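Local coordinates for protein putative malic enzyme ((S)-malate:NAD+ oxidoreductase (decarboxylating)) (Streptococcus pyogenes, PDB 2A9F) that probably catalyses the NAD-dependent oxidative decarboxylation of (S)-malate, using a divalent metal ion such as magnesium or manganese, at residues E86-V91 / P109-T114; L179-K184 / G304-G309; D260-V265 / R282-A287. All coordinates share one frame; numbering follows the deposited sequence.

Interaction 1 lies in the N-terminal malic enzyme domain and interactions 2 and 3 in the NAD-binding domain, on the other side of the chain's centre; the centres of 1 and 2 are about 40 Å apart. Interactions 2 and 3 touch: strands 284-287 and 307-310 are neighbours in one sheet, joined by probable backbone hydrogen bonds from Tyr306 and Gly309 to Pro283 and Ile285. Both 1 and 3 are buried and belong to beta-alpha-beta units, but 1 is apolar packing of helix on strand beside a second subunit, whereas 3 is strand pairing through the backbone. Interaction 2 is partly exposed and rests mainly on apolar side chains from the turn after a helix.

Interaction 1: E86-V91 / P109-T114; sequences EAAMPV and PIVLDT
Met89 and Val111 carry this contact inside a beta-alpha-beta unit, in which helix 85-102 follows strand 67-72 and packs on strand 106-111; the axis of 86-91 runs nearly antiparallel, at 161°, to that of 109-111. The tight part is wholly apolar. Met89 sends CG anti to its own backbone N (chi1 -151°), and bends at chi2 and chi3 then bring its sulfur and methyl over the strand. There SD of Met89 lies 3.6 Å from CG2 of Val111, while CE of the same methionine comes 3.8 Å from Pro109 CB. Towards Glu86 and Asp113 the packing thins out. The Glu86 carboxylate turns to Lys55 of the second subunit in a salt bridge, and its OE1 stays 6.3 Å from OD1 of the exposed Asp113, two like charges not in contact. The second subunit also reaches the strand, where OG1 of Thr130 of that chain is hydrogen-bonded to Val111 N. Ala88 is the residue that comes near the metal site, its side chain about 6 Å from that of the magnesium ligand Asp138 at their nearest atoms. On the strand side, Ala88 CB lies 4.0 Å from Val111 CG1.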
loop_
_atom_site.group_PDB
_atom_site.type_symbol
_atom_site.label_atom_id
_atom_site.label_comp_id
_atom_site.label_asym_id
_atom_site.label_seq_id
_atom_site.Cartn_x
_atom_site.Cartn_y
_atom_site.Cartn_z
ATOM N N GLU A 86 -5.588 -12.634 -4.012
ATOM C CA GLU A 86 -4.482 -12.789 -4.970
ATOM C C GLU A 86 -4.944 -12.724 -6.426
ATOM O O GLU A 86 -4.369 -11.988 -7.232
ATOM C CB GLU A 86 -3.722 -14.105 -4.751
ATOM C CG GLU A 86 -2.939 -14.171 -3.458
ATOM C CD GLU A 86 -3.653 -14.956 -2.373
ATOM O OE1 GLU A 86 -4.898 -14.867 -2.288
ATOM O OE2 GLU A 86 -2.963 -15.655 -1.595
ATOM N N ALA A 87 -5.982 -13.495 -6.757
ATOM C CA ALA A 87 -6.526 -13.525 -8.118
ATOM C C ALA A 87 -7.062 -12.159 -8.549
ATOM O O ALA A 87 -7.150 -11.866 -9.740
ATOM C CB ALA A 87 -7.633 -14.571 -8.220
ATOM N N ALA A 88 -7.406 -11.325 -7.575
ATOM C CA ALA A 88 -7.928 -10.001 -7.867
ATOM C C ALA A 88 -6.814 -8.996 -8.226
ATOM O O ALA A 88 -7.013 -8.107 -9.061
ATOM C CB ALA A 88 -8.717 -9.484 -6.666
ATOM N N MET A 89 -5.647 -9.161 -7.608
ATOM C CA MET A 89 -4.521 -8.258 -7.797
ATOM C C MET A 89 -4.299 -7.752 -9.235
ATOM O O MET A 89 -4.146 -6.546 -9.445
ATOM C CB MET A 89 -3.249 -8.896 -7.229
ATOM C CG MET A 89 -2.202 -7.889 -6.729
ATOM S SD MET A 89 -2.547 -7.008 -5.184
ATOM C CE MET A 89 -3.992 -6.222 -5.516
ATOM N N PRO A 90 -4.304 -8.656 -10.242
ATOM C CA PRO A 90 -4.103 -8.218 -11.631
ATOM C C PRO A 90 -5.054 -7.082 -11.999
ATOM O O PRO A 90 -4.669 -6.142 -12.692
ATOM C CB PRO A 90 -4.388 -9.483 -12.441
ATOM C CG PRO A 90 -3.948 -10.544 -11.534
ATOM C CD PRO A 90 -4.488 -10.114 -10.191
ATOM N N VAL A 91 -6.294 -7.173 -11.528
ATOM C CA VAL A 91 -7.293 -6.154 -11.818
ATOM C C VAL A 91 -7.083 -4.864 -11.009
ATOM O O VAL A 91 -7.242 -3.762 -11.532
ATOM C CB VAL A 91 -8.715 -6.690 -11.554
ATOM C CG1 VAL A 91 -9.746 -5.588 -11.757
ATOM C CG2 VAL A 91 -8.999 -7.852 -12.480
ATOM N N PRO A 109 -2.296 -0.850 -5.426
ATOM C CA PRO A 109 -3.353 -1.870 -5.369
ATOM C C PRO A 109 -3.209 -2.689 -4.076
ATOM O O PRO A 109 -2.100 -3.079 -3.711
ATOM C CB PRO A 109 -3.099 -2.689 -6.628
ATOM C CG PRO A 109 -1.631 -2.611 -6.777
ATOM C CD PRO A 109 -1.300 -1.176 -6.456
ATOM N N ILE A 110 -4.316 -2.927 -3.374
ATOM C CA ILE A 110 -4.279 -3.672 -2.114
ATOM C C ILE A 110 -5.453 -4.626 -1.929
ATOM O O ILE A 110 -6.620 -4.207 -1.910
ATOM C CB ILE A 110 -4.245 -2.721 -0.900
ATOM C CG1 ILE A 110 -2.896 -2.028 -0.834
ATOM C CG2 ILE A 110 -4.461 -3.494 0.381
ATOM C CD1 ILE A 110 -2.793 -1.007 0.276
ATOM N N VAL A 111 -5.135 -5.909 -1.774
ATOM C CA VAL A 111 -6.171 -6.920 -1.592
ATOM C C VAL A 111 -6.050 -7.592 -0.235
ATOM O O VAL A 111 -4.990 -8.068 0.130
ATOM C CB VAL A 111 -6.097 -7.999 -2.693
ATOM C CG1 VAL A 111 -6.536 -7.417 -4.016
ATOM C CG2 VAL A 111 -4.678 -8.553 -2.792
ATOM N N LEU A 112 -7.134 -7.622 0.524
ATOM C CA LEU A 112 -7.094 -8.263 1.839
ATOM C C LEU A 112 -7.960 -9.515 1.868
ATOM O O LEU A 112 -9.035 -9.536 1.260
ATOM C CB LEU A 112 -7.574 -7.290 2.913
ATOM C CG LEU A 112 -8.123 -5.917 2.497
ATOM C CD1 LEU A 112 -9.570 -5.774 2.925
ATOM C CD2 LEU A 112 -7.299 -4.844 3.157
ATOM N N ASP A 113 -7.500 -10.570 2.540
ATOM C CA ASP A 113 -8.328 -11.779 2.622
ATOM C C ASP A 113 -9.120 -11.783 3.926
ATOM O O ASP A 113 -8.663 -12.274 4.952
ATOM C CB ASP A 113 -7.505 -13.077 2.515
ATOM C CG ASP A 113 -6.487 -13.225 3.629
ATOM O OD1 ASP A 113 -5.990 -14.356 3.848
ATOM O OD2 ASP A 113 -6.181 -12.203 4.281
ATOM N N THR A 114 -10.303 -11.189 3.863
ATOM C CA THR A 114 -11.218 -11.116 4.984
ATOM C C THR A 114 -12.495 -10.707 4.294
ATOM O O THR A 114 -12.476 -9.790 3.466
ATOM C CB THR A 114 -10.869 -10.002 5.996
ATOM O OG1 THR A 114 -11.192 -8.722 5.434
ATOM C CG2 THR A 114 -9.410 -10.032 6.359
#

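Interaction 2: L179-K184 / G304-G309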
loop_
_atom_site.group_PDB
_atom_site.type_symbol
_atom_site.label_atom_id
_atom_site.label_comp_id
_atom_site.label_asym_id
_atom_site.label_seq_id
_atom_site.Cartn_x
_atom_site.Cartn_y
_atom_site.Cartn_z
ATOM N N LEU A 179 -29.990 15.144 -23.316
ATOM C CA LEU A 179 -30.963 16.221 -23.206
ATOM C C LEU A 179 -30.802 17.121 -24.424
ATOM O O LEU A 179 -31.752 17.355 -25.180
ATOM C CB LEU A 179 -30.698 17.035 -21.938
ATOM C CG LEU A 179 -30.678 16.285 -20.602
ATOM C CD1 LEU A 179 -30.420 17.258 -19.464
ATOM C CD2 LEU A 179 -32.013 15.580 -20.393
ATOM N N LYS A 180 -29.575 17.606 -24.609
ATOM C CA LYS A 180 -29.212 18.489 -25.715
ATOM C C LYS A 180 -29.790 18.137 -27.086
ATOM O O LYS A 180 -30.487 18.961 -27.692
ATOM C CB LYS A 180 -27.690 18.566 -25.837
ATOM C CG LYS A 180 -27.003 19.278 -24.698
ATOM C CD LYS A 180 -27.432 20.732 -24.609
ATOM C CE LYS A 180 -26.535 21.509 -23.651
ATOM N NZ LYS A 180 -25.103 21.564 -24.108
ATOM N N LEU A 181 -29.499 16.933 -27.581
ATOM C CA LEU A 181 -29.976 16.535 -28.902
ATOM C C LEU A 181 -31.422 16.079 -28.958
ATOM O O LEU A 181 -31.814 15.334 -29.856
ATOM C CB LEU A 181 -29.064 15.460 -29.512
ATOM C CG LEU A 181 -28.951 14.056 -28.922
ATOM C CD1 LEU A 181 -27.886 13.252 -29.685
ATOM C CD2 LEU A 181 -28.587 14.158 -27.463
ATOM N N LEU A 182 -32.216 16.534 -27.997
ATOM C CA LEU A 182 -33.634 16.208 -27.954
ATOM C C LEU A 182 -34.409 17.518 -27.855
ATOM O O LEU A 182 -35.576 17.602 -28.244
ATOM C CB LEU A 182 -33.946 15.306 -26.751
ATOM C CG LEU A 182 -34.249 13.847 -27.114
ATOM C CD1 LEU A 182 -33.082 13.274 -27.892
ATOM C CD2 LEU A 182 -34.510 13.027 -25.866
ATOM N N LYS A 183 -33.724 18.541 -27.347
ATOM C CA LYS A 183 -34.284 19.873 -27.165
ATOM C C LYS A 183 -35.205 19.921 -25.965
ATOM O O LYS A 183 -36.186 20.660 -25.960
ATOM C CB LYS A 183 -35.048 20.324 -28.416
ATOM C CG LYS A 183 -34.243 21.199 -29.370
ATOM C CD LYS A 183 -32.998 20.492 -29.887
ATOM C CE LYS A 183 -32.279 21.346 -30.922
ATOM N NZ LYS A 183 -31.892 22.676 -30.377
ATOM N N LYS A 184 -34.885 19.136 -24.946
ATOM C CA LYS A 184 -35.695 19.100 -23.736
ATOM C C LYS A 184 -34.820 19.469 -22.540
ATOM O O LYS A 184 -33.604 19.477 -22.647
ATOM C CB LYS A 184 -36.275 17.695 -23.558
ATOM C CG LYS A 184 -36.936 17.149 -24.818
ATOM C CD LYS A 184 -37.429 15.701 -24.663
ATOM C CE LYS A 184 -38.060 15.189 -25.958
ATOM N NZ LYS A 184 -38.435 13.751 -25.903
ATOM N N GLY A 304 -37.892 1.694 -31.812
ATOM C CA GLY A 304 -38.238 3.099 -31.913
ATOM C C GLY A 304 -37.447 4.017 -31.002
ATOM O O GLY A 304 -37.785 5.193 -30.858
ATOM N N ALA A 305 -36.391 3.489 -30.393
ATOM C CA ALA A 305 -35.561 4.281 -29.494
ATOM C C ALA A 305 -34.704 5.263 -30.278
ATOM O O ALA A 305 -34.289 4.971 -31.399
ATOM C CB ALA A 305 -34.676 3.367 -28.662
ATOM N N TYR A 306 -34.446 6.427 -29.688
ATOM C CA TYR A 306 -33.626 7.445 -30.336
ATOM C C TYR A 306 -32.164 7.355 -29.889
ATOM O O TYR A 306 -31.245 7.711 -30.635
ATOM C CB TYR A 306 -34.166 8.837 -30.016
ATOM C CG TYR A 306 -33.369 9.950 -30.654
ATOM C CD1 TYR A 306 -33.362 10.123 -32.038
ATOM C CD2 TYR A 306 -32.635 10.838 -29.873
ATOM C CE1 TYR A 306 -32.645 11.157 -32.634
ATOM C CE2 TYR A 306 -31.914 11.878 -30.456
ATOM C CZ TYR A 306 -31.923 12.033 -31.838
ATOM O OH TYR A 306 -31.213 13.067 -32.417
ATOM N N ILE A 307 -31.961 6.892 -28.660
ATOM C CA ILE A 307 -30.621 6.745 -28.106
ATOM C C ILE A 307 -30.540 5.481 -27.262
ATOM O O ILE A 307 -31.476 5.141 -26.538
ATOM C CB ILE A 307 -30.234 7.951 -27.227
ATOM C CG1 ILE A 307 -30.254 9.240 -28.056
ATOM C CG2 ILE A 307 -28.858 7.729 -26.637
ATOM C CD1 ILE A 307 -29.822 10.494 -27.289
ATOM N N VAL A 308 -29.420 4.778 -27.382
ATOM C CA VAL A 308 -29.200 3.557 -26.624
ATOM C C VAL A 308 -27.768 3.479 -26.126
ATOM O O VAL A 308 -26.820 3.689 -26.875
ATOM C CB VAL A 308 -29.460 2.307 -27.455
ATOM C CG1 VAL A 308 -29.193 1.081 -26.611
ATOM C CG2 VAL A 308 -30.884 2.302 -27.954
ATOM N N GLY A 309 -27.623 3.172 -24.847
ATOM C CA GLY A 309 -26.306 3.064 -24.270
ATOM C C GLY A 309 -26.267 1.866 -23.363
ATOM O O GLY A 309 -27.270 1.512 -22.758
#
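Tyr306 and Ile307 are the residues of 304-309 that meet the turn following helix 162-180, through Leu181 and Leu182. The segment opens at Gly304, whose positive phi closes the preceding helix in a Schellman motif, and the chain then passes through Ala305, packed on Ile285, before it reaches the leucines. Tyr306 places its ring anti to the backbone N (chi1 -180°), which extends it toward the turn just after helix 162-180. The CE2 side of the ring approaches Leu181, lying 4.0 Å from CG of that leucine. CD1 of Leu182 is modelled too close to the ring, so its exact place is doubtful. The hydroxyl end lies by the main chain, Tyr306 OH being 3.5 Å from Leu181 O. Arg282 forms a cation-pi interaction with the same ring, giving the partly exposed tyrosine a polar neighbour as well as apolar ones.

Ile307 is buried and meets Leu181 tip to tip. Its CD1 methyl comes to 3.9 Å from Leu181 CD2 and about as near CG. Leu181 reaches it with CG between its backbone N and carbonyl carbon (chi1 67°). Val284 of the adjoining strand packs on both Ile307 and Leu182. Val308 then turns to Pro297 and Leu301 of helix 297-301, and backbone hydrogen bonds join Tyr306 to Pro283 and Gly309 to Ile285. The turn after a helix thus packs through leucines against the beginning of the edge strand 307-310 of the largely parallel sheet in the Rossmann-type NAD-binding domain.

Interaction 3: D260-V265 / R282-A287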
loop_
_atom_site.group_PDB
_atom_site.type_symbol
_atom_site.label_atom_id
_atom_site.label_comp_id
_atom_site.label_asym_id
_atom_site.label_seq_id
_atom_site.Cartn_x
_atom_site.Cartn_y
_atom_site.Cartn_z
ATOM N N ASP A 260 -42.414 8.247 -21.384
ATOM C CA ASP A 260 -41.229 8.507 -20.576
ATOM C C ASP A 260 -40.149 8.901 -21.564
ATOM O O ASP A 260 -40.031 8.294 -22.627
ATOM C CB ASP A 260 -40.818 7.250 -19.814
ATOM N N ILE A 261 -39.358 9.910 -21.215
ATOM C CA ILE A 261 -38.302 10.382 -22.109
ATOM C C ILE A 261 -37.035 9.505 -22.103
ATOM O O ILE A 261 -36.162 9.678 -22.946
ATOM C CB ILE A 261 -37.969 11.855 -21.800
ATOM C CG1 ILE A 261 -39.279 12.635 -21.660
ATOM C CG2 ILE A 261 -37.157 12.468 -22.936
ATOM C CD1 ILE A 261 -39.119 14.099 -21.366
ATOM N N PHE A 262 -36.954 8.568 -21.154
ATOM C CA PHE A 262 -35.848 7.607 -21.052
ATOM C C PHE A 262 -35.755 6.837 -19.744
ATOM O O PHE A 262 -36.180 7.309 -18.689
ATOM C CB PHE A 262 -34.493 8.251 -21.364
ATOM C CG PHE A 262 -34.082 9.330 -20.418
ATOM C CD1 PHE A 262 -33.701 9.026 -19.119
ATOM C CD2 PHE A 262 -34.023 10.650 -20.846
ATOM C CE1 PHE A 262 -33.257 10.027 -18.258
ATOM C CE2 PHE A 262 -33.581 11.656 -19.997
ATOM C CZ PHE A 262 -33.197 11.346 -18.699
ATOM N N ILE A 263 -35.180 5.640 -19.847
ATOM C CA ILE A 263 -35.014 4.714 -18.735
ATOM C C ILE A 263 -33.555 4.379 -18.415
ATOM O O ILE A 263 -32.745 4.153 -19.317
ATOM C CB ILE A 263 -35.762 3.386 -19.043
ATOM C CG1 ILE A 263 -35.373 2.283 -18.057
ATOM C CG2 ILE A 263 -35.414 2.916 -20.430
ATOM C CD1 ILE A 263 -36.044 0.951 -18.343
ATOM N N GLY A 264 -33.243 4.364 -17.119
ATOM C CA GLY A 264 -31.926 4.003 -16.624
ATOM C C GLY A 264 -32.213 2.696 -15.902
ATOM O O GLY A 264 -33.120 2.643 -15.072
ATOM N N VAL A 265 -31.461 1.639 -16.181
ATOM C CA VAL A 265 -31.755 0.346 -15.551
ATOM C C VAL A 265 -30.673 -0.471 -14.813
ATOM O O VAL A 265 -29.512 -0.064 -14.713
ATOM C CB VAL A 265 -32.408 -0.565 -16.587
ATOM C CG1 VAL A 265 -33.904 -0.352 -16.597
ATOM C CG2 VAL A 265 -31.850 -0.244 -17.963
ATOM N N ARG A 282 -38.671 10.832 -28.447
ATOM C CA ARG A 282 -37.280 10.410 -28.689
ATOM C C ARG A 282 -36.823 9.675 -27.422
ATOM O O ARG A 282 -36.159 10.242 -26.547
ATOM C CB ARG A 282 -36.381 11.630 -28.934
ATOM C CG ARG A 282 -36.990 12.691 -29.844
ATOM C CD ARG A 282 -36.747 12.444 -31.327
ATOM N NE ARG A 282 -35.784 13.400 -31.872
ATOM C CZ ARG A 282 -35.543 13.563 -33.168
ATOM N NH1 ARG A 282 -36.199 12.830 -34.061
ATOM N NH2 ARG A 282 -34.642 14.451 -33.573
ATOM N N PRO A 283 -37.188 8.394 -27.310
ATOM C CA PRO A 283 -36.837 7.574 -26.152
ATOM C C PRO A 283 -35.368 7.179 -26.007
ATOM O O PRO A 283 -34.812 6.473 -26.847
ATOM C CB PRO A 283 -37.749 6.363 -26.319
ATOM C CG PRO A 283 -37.786 6.198 -27.800
ATOM C CD PRO A 283 -37.967 7.613 -28.288
ATOM N N VAL A 284 -34.745 7.650 -24.934
ATOM C CA VAL A 284 -33.359 7.311 -24.645
ATOM C C VAL A 284 -33.457 6.046 -23.792
ATOM O O VAL A 284 -34.500 5.790 -23.193
ATOM C CB VAL A 284 -32.651 8.436 -23.848
ATOM C CG1 VAL A 284 -31.208 8.060 -23.583
ATOM C CG2 VAL A 284 -32.717 9.736 -24.618
ATOM N N ILE A 285 -32.384 5.263 -23.743
ATOM C CA ILE A 285 -32.365 4.019 -22.982
ATOM C C ILE A 285 -30.960 3.663 -22.501
ATOM O O ILE A 285 -30.022 3.611 -23.292
ATOM C CB ILE A 285 -32.897 2.855 -23.848
ATOM C CG1 ILE A 285 -34.419 2.975 -23.998
ATOM C CG2 ILE A 285 -32.478 1.513 -23.248
ATOM C CD1 ILE A 285 -35.039 1.894 -24.855
ATOM N N PHE A 286 -30.816 3.411 -21.206
ATOM C CA PHE A 286 -29.513 3.046 -20.656
ATOM C C PHE A 286 -29.577 1.710 -19.945
ATOM O O PHE A 286 -29.830 1.643 -18.754
ATOM C CB PHE A 286 -29.012 4.141 -19.712
ATOM C CG PHE A 286 -28.614 5.390 -20.426
ATOM C CD1 PHE A 286 -27.495 5.405 -21.246
ATOM C CD2 PHE A 286 -29.402 6.530 -20.355
ATOM C CE1 PHE A 286 -27.171 6.537 -21.991
ATOM C CE2 PHE A 286 -29.086 7.668 -21.097
ATOM C CZ PHE A 286 -27.972 7.673 -21.917
ATOM N N ALA A 287 -29.363 0.641 -20.698
ATOM C CA ALA A 287 -29.402 -0.694 -20.133
ATOM C C ALA A 287 -28.015 -1.009 -19.604
ATOM O O ALA A 287 -27.176 -1.548 -20.325
ATOM C CB ALA A 287 -29.804 -1.687 -21.191
#
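The Phe262 ring lies obliquely beside Val284, whose CG2 comes 4.1 Å from CD2 of the phenylalanine; the two side chains rise together from the sheet, the Phe262 ring then leading off from the strand pair. Their CB atoms are modelled too close, so the fine spacing is doubtful. Phe286 stands on the same side of the sheet, its CB 3.8 Å from the carbonyl oxygen of Ile263, which is oblique to the ring. Helix 162-180 closes this side, with Ile175 touching both phenylalanines, Ala174 touching Phe286 and Ser178 touching Val284. On the opposite side CG2 of Ile263 packs 3.7 Å from CG1 of Ile285. Ile263 keeps CG1 anti to its backbone N (chi1 168°), and this turns the CG2 branch toward its neighbour.

The two strands are the parallel pair of a beta-alpha-beta unit completed by helix 273-277, set side by side in the central sheet of a Rossmann-type NAD-binding domain. Strand 190-194 flanks 262-264 on its other edge. The backbone ladder begins where Val284 N donates to Ile261 O, with the donor well above the carbonyl plane. Ile263 then gives a weak bond from N to Val284 O and receives at its O one of 2.8 Å from Phe286 N, the C=O...N angle of 174° putting the donor almost straight beyond the oxygen. Beyond Gly264, Val265 N donates to Phe286 O, though the place of that oxygen is less sure.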